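Local coordinates for inorganic pyrophosphatase (Shewanella sp. AS-11, PDB 6LL8), which probably hydrolyses inorganic diphosphate to two phosphates at a cluster of divalent metal ions, with manganese as a cofactor, at residues G19-A24 against A134-I139; Y25-N28 against P33-A36. One frame throughout, in Å; residues are numbered along the deposited sequence.

Contact 1 of 2, residues G19-A24 against A134-I139; sequences GAIALA and ANIAGI
Ile136 meets the helix of Gly19-Ala24 with both ends of its branched side chain. With CG1 beside the backbone N (chi1 -63°), CG2 stands anti to that N and rests on Ala22, with Ile136 CG2 4.0 Å from Ala22 CB. The methyl is almost as near the main chain, at 4.2 Å from Ala22 CA. Ala22 has only a methyl, which is consistent with the close backbones here: Ala22 CA and Ile136 CA are 6.1 Å apart. The other branch turns to Ile21, and Ile136 CD1 sits 3.8 Å from Ile21 CG2. These two isoleucines pass each other at a slant. No hydrogen bond joins the segments.

The two helices run roughly antiparallel, at 145° between their directions, with segment axes 9.8 Å apart. They belong to the alpha/beta DHH domain. Helix 14-29 starts beside the magnesium ligands Asp13 and Asp15, and helix 134-147 ends at the magnesium ligand Asp147. The antiparallel run thus places the start of one helix and the end of the other at the same metal cluster. The contact itself is set back from it: the side chain of Ala22 is about 13 Å from a bound magnesium ion.

Nearly one turn after Ile136, Ile139 reaches the same methyl of Ile21. Its CG1 stands between the backbone N and the carbonyl carbon (chi1 69°), and the extended chain carries CD1 across Ile21 at about a right angle. Ile139 CD1 is 3.8 Å from Ile21 CG2 and 4.0 Å from Ile21 CB. Ile21 CG2 is therefore shared by the two CD1 methyls of Ile136 and Ile139. Phe55 touches all three isoleucines, while Ile49 and Phe53 of helix 44-53 pack on Ile139.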
loop_
_atom_site.group_PDB
_atom_site.type_symbol
_atom_site.label_atom_id
_atom_site.label_comp_id
_atom_site.label_asym_id
_atom_site.label_seq_id
_atom_site.Cartn_x
_atom_site.Cartn_y
_atom_site.Cartn_z
ATOM N N GLY A 19 -0.974 -9.536 -4.323
ATOM C CA GLY A 19 -1.894 -10.255 -3.440
ATOM C C GLY A 19 -3.188 -10.642 -4.105
ATOM O O GLY A 19 -3.703 -11.743 -3.873
ATOM N N ALA A 20 -3.724 -9.791 -4.965
ATOM C CA ALA A 20 -4.944 -10.171 -5.715
ATOM C C ALA A 20 -4.650 -11.393 -6.598
ATOM O O ALA A 20 -5.466 -12.326 -6.648
ATOM C CB ALA A 20 -5.444 -9.016 -6.518
ATOM N N ILE A 21 -3.526 -11.392 -7.285
ATOM C CA ILE A 21 -3.143 -12.532 -8.159
ATOM C C ILE A 21 -2.978 -13.773 -7.289
ATOM O O ILE A 21 -3.496 -14.849 -7.624
ATOM C CB ILE A 21 -1.857 -12.211 -8.925
ATOM C CG1 ILE A 21 -2.087 -11.079 -9.924
ATOM C CG2 ILE A 21 -1.343 -13.460 -9.626
ATOM C CD1 ILE A 21 -0.828 -10.550 -10.573
ATOM N N ALA A 22 -2.242 -13.657 -6.196
ATOM C CA ALA A 22 -1.915 -14.821 -5.361
ATOM C C ALA A 22 -3.169 -15.389 -4.702
ATOM O O ALA A 22 -3.341 -16.631 -4.650
ATOM C CB ALA A 22 -0.891 -14.427 -4.327
ATOM N N LEU A 23 -4.054 -14.553 -4.179
ATOM C CA LEU A 23 -5.263 -15.066 -3.526
ATOM C C LEU A 23 -6.232 -15.586 -4.562
ATOM O O LEU A 23 -6.880 -16.617 -4.307
ATOM C CB LEU A 23 -5.886 -14.009 -2.636
ATOM C CG LEU A 23 -7.168 -14.432 -1.931
ATOM C CD1 LEU A 23 -7.025 -15.699 -1.131
ATOM C CD2 LEU A 23 -7.694 -13.299 -1.056
ATOM N N ALA A 24 -6.378 -14.949 -5.727
ATOM C CA ALA A 24 -7.277 -15.522 -6.754
ATOM C C ALA A 24 -6.803 -16.925 -7.130
ATOM O O ALA A 24 -7.629 -17.833 -7.322
ATOM C CB ALA A 24 -7.366 -14.637 -7.963
ATOM N N ALA A 134 6.103 -21.492 -8.409
ATOM C CA ALA A 134 7.314 -20.676 -8.410
ATOM C C ALA A 134 7.027 -19.227 -8.793
ATOM O O ALA A 134 7.587 -18.306 -8.171
ATOM C CB ALA A 134 8.388 -21.264 -9.285
ATOM N N ASN A 135 6.238 -19.013 -9.817
ATOM C CA ASN A 135 5.983 -17.643 -10.302
ATOM C C ASN A 135 5.205 -16.838 -9.261
ATOM O O ASN A 135 5.516 -15.681 -8.998
ATOM C CB ASN A 135 5.371 -17.654 -11.708
ATOM C CG ASN A 135 4.026 -18.372 -11.856
ATOM O OD1 ASN A 135 3.548 -19.088 -10.970
ATOM N ND2 ASN A 135 3.447 -18.291 -13.046
ATOM N N ILE A 136 4.156 -17.433 -8.715
ATOM C CA ILE A 136 3.357 -16.799 -7.645
ATOM C C ILE A 136 4.265 -16.538 -6.439
ATOM O O ILE A 136 4.205 -15.447 -5.841
ATOM C CB ILE A 136 2.165 -17.675 -7.236
ATOM C CG1 ILE A 136 1.196 -17.874 -8.399
ATOM C CG2 ILE A 136 1.498 -17.128 -5.984
ATOM C CD1 ILE A 136 0.349 -16.712 -8.661
ATOM N N ALA A 137 5.097 -17.496 -6.088
ATOM C CA ALA A 137 5.983 -17.286 -4.931
ATOM C C ALA A 137 6.873 -16.064 -5.161
ATOM O O ALA A 137 7.127 -15.302 -4.212
ATOM C CB ALA A 137 6.829 -18.517 -4.657
ATOM N N GLY A 138 7.345 -15.895 -6.383
ATOM C CA GLY A 138 8.232 -14.773 -6.669
ATOM C C GLY A 138 7.544 -13.441 -6.444
ATOM O O GLY A 138 8.137 -12.534 -5.877
ATOM N N ILE A 139 6.323 -13.293 -6.965
ATOM C CA ILE A 139 5.650 -11.988 -6.828
ATOM C C ILE A 139 5.255 -11.784 -5.366
ATOM O O ILE A 139 5.284 -10.631 -4.894
ATOM C CB ILE A 139 4.506 -11.793 -7.827
ATOM C CG1 ILE A 139 3.295 -12.688 -7.570
ATOM C CG2 ILE A 139 5.025 -11.913 -9.249
ATOM C CD1 ILE A 139 2.107 -12.361 -8.441
#

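Contact 2 of 2, residues Y25-N28 against P33-A36; sequences YLKN and PAIA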
loop_
_atom_site.group_PDB
_atom_site.type_symbol
_atom_site.label_atom_id
_atom_site.label_comp_id
_atom_site.label_asym_id
_atom_site.label_seq_id
_atom_site.Cartn_x
_atom_site.Cartn_y
_atom_site.Cartn_z
ATOM N N TYR A 25 -5.504 -17.132 -7.277
ATOM C CA TYR A 25 -4.989 -18.469 -7.637
ATOM C C TYR A 25 -5.401 -19.456 -6.563
ATOM O O TYR A 25 -5.886 -20.562 -6.847
ATOM C CB TYR A 25 -3.479 -18.425 -7.822
ATOM C CG TYR A 25 -2.899 -19.791 -8.129
ATOM C CD1 TYR A 25 -2.906 -20.307 -9.405
ATOM C CD2 TYR A 25 -2.411 -20.586 -7.122
ATOM C CE1 TYR A 25 -2.393 -21.569 -9.635
ATOM C CE2 TYR A 25 -1.943 -21.868 -7.321
ATOM C CZ TYR A 25 -1.920 -22.358 -8.602
ATOM O OH TYR A 25 -1.445 -23.636 -8.848
ATOM N N LEU A 26 -5.164 -19.121 -5.297
ATOM C CA LEU A 26 -5.496 -20.016 -4.168
ATOM C C LEU A 26 -6.992 -20.333 -4.190
ATOM O O LEU A 26 -7.356 -21.522 -4.076
ATOM C CB LEU A 26 -5.120 -19.323 -2.864
ATOM C CG LEU A 26 -5.554 -20.047 -1.592
ATOM C CD1 LEU A 26 -5.012 -21.469 -1.535
ATOM C CD2 LEU A 26 -5.154 -19.257 -0.384
ATOM N N LYS A 27 -7.859 -19.349 -4.325
ATOM C CA LYS A 27 -9.312 -19.580 -4.346
ATOM C C LYS A 27 -9.670 -20.527 -5.494
ATOM O O LYS A 27 -10.438 -21.477 -5.284
ATOM C CB LYS A 27 -10.040 -18.246 -4.476
ATOM C CG LYS A 27 -10.077 -17.451 -3.194
ATOM C CD LYS A 27 -10.855 -18.120 -2.108
ATOM C CE LYS A 27 -11.313 -17.171 -1.033
ATOM N NZ LYS A 27 -12.138 -17.850 -0.039
ATOM N N ASN A 28 -9.143 -20.302 -6.674
ATOM C CA ASN A 28 -9.455 -21.218 -7.789
ATOM C C ASN A 28 -8.972 -22.631 -7.465
ATOM O O ASN A 28 -9.662 -23.593 -7.817
ATOM C CB ASN A 28 -8.907 -20.683 -9.102
ATOM C CG ASN A 28 -9.714 -19.496 -9.583
ATOM O OD1 ASN A 28 -10.938 -19.576 -9.652
ATOM N ND2 ASN A 28 -9.058 -18.405 -9.939
ATOM N N PRO A 33 -14.431 -20.106 -7.405
ATOM C CA PRO A 33 -14.089 -19.310 -8.579
ATOM C C PRO A 33 -13.757 -17.860 -8.222
ATOM O O PRO A 33 -14.531 -17.185 -7.537
ATOM C CB PRO A 33 -15.333 -19.443 -9.453
ATOM C CG PRO A 33 -15.781 -20.846 -9.146
ATOM C CD PRO A 33 -15.576 -20.995 -7.669
ATOM N N ALA A 34 -12.644 -17.386 -8.765
ATOM C CA ALA A 34 -12.106 -16.064 -8.418
ATOM C C ALA A 34 -11.428 -15.429 -9.617
ATOM O O ALA A 34 -10.829 -16.136 -10.456
ATOM C CB ALA A 34 -11.144 -16.162 -7.255
ATOM N N ILE A 35 -11.441 -14.120 -9.660
ATOM C CA ILE A 35 -10.765 -13.289 -10.679
ATOM C C ILE A 35 -10.005 -12.202 -9.922
ATOM O O ILE A 35 -10.602 -11.462 -9.146
ATOM C CB ILE A 35 -11.767 -12.672 -11.662
ATOM C CG1 ILE A 35 -12.519 -13.761 -12.420
ATOM C CG2 ILE A 35 -11.060 -11.718 -12.609
ATOM C CD1 ILE A 35 -13.737 -13.266 -13.134
ATOM N N ALA A 36 -8.718 -12.049 -10.202
ATOM C CA ALA A 36 -7.921 -10.920 -9.698
ATOM C C ALA A 36 -8.261 -9.648 -10.455
ATOM O O ALA A 36 -8.397 -9.669 -11.693
ATOM C CB ALA A 36 -6.459 -11.201 -9.812
#
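Lys27 and Ala34 form the tight part of this contact, with Lys27 CB 3.6 Å from Ala34 CB. The Ala34 methyl points at the helix and is buried against it, with Ala24 and Met4 also touching it. Only the root of the lysine takes part. Its chain bends at chi2 (-64°) and leads away, and Lys27 NZ makes a salt bridge with Glu32.

The solvent side belongs to Asn28 and Pro33, and there the Asn28 carboxamide grips the main chain of Ala34 twice. Ala34 N donates to Asn28 OD1 at 2.9 Å, bent to 144° and from above the carbonyl plane. Asn28 ND2 donates to Ala34 O, also at 2.9 Å, straighter at 163°; Ala34 O lies close to the plane of the Asn28 amide, while the donor is tilted from the Ala34 carbonyl plane. Asn28 OD1 also lies 3.3 Å from Pro33 CA, while the CB of Pro33 is directed away from the helix.

The helix and strand are consecutive elements of the beta-alpha-beta unit 4-7, 14-29, 34-38. Pro33 and Ile35 form backbone hydrogen bonds with strand 4-7. One uncharged amide, acting as donor and acceptor, satisfies both main-chain polar groups of Ala34, and this pairing fixes which way the amide is turned.

In the fold
From the N terminus, strand 4-7 leads into helix 14-29, which supplies the first segment of both contacts. Contact 2 closes first: five residues on from Asn28 the chain has turned back, and 33-36 enters strand 34-38 of the parallel sheet. Contact 1 opens earlier on the helix, at 19-24, and closes only at 134-139, so contact 2 is nested inside its loop. Besides strand 34-38, the wide loop holds strands 59-60, 68-72, 88-94 and 108-111, and helices 44-53 and 117-128. Contact 1 ties helix to helix, and contact 2 ties helix to sheet. Their centres are 11 Å apart, and they meet where Ala20 packs on Ala36, and Ala24 on both Ala34 and Ala36.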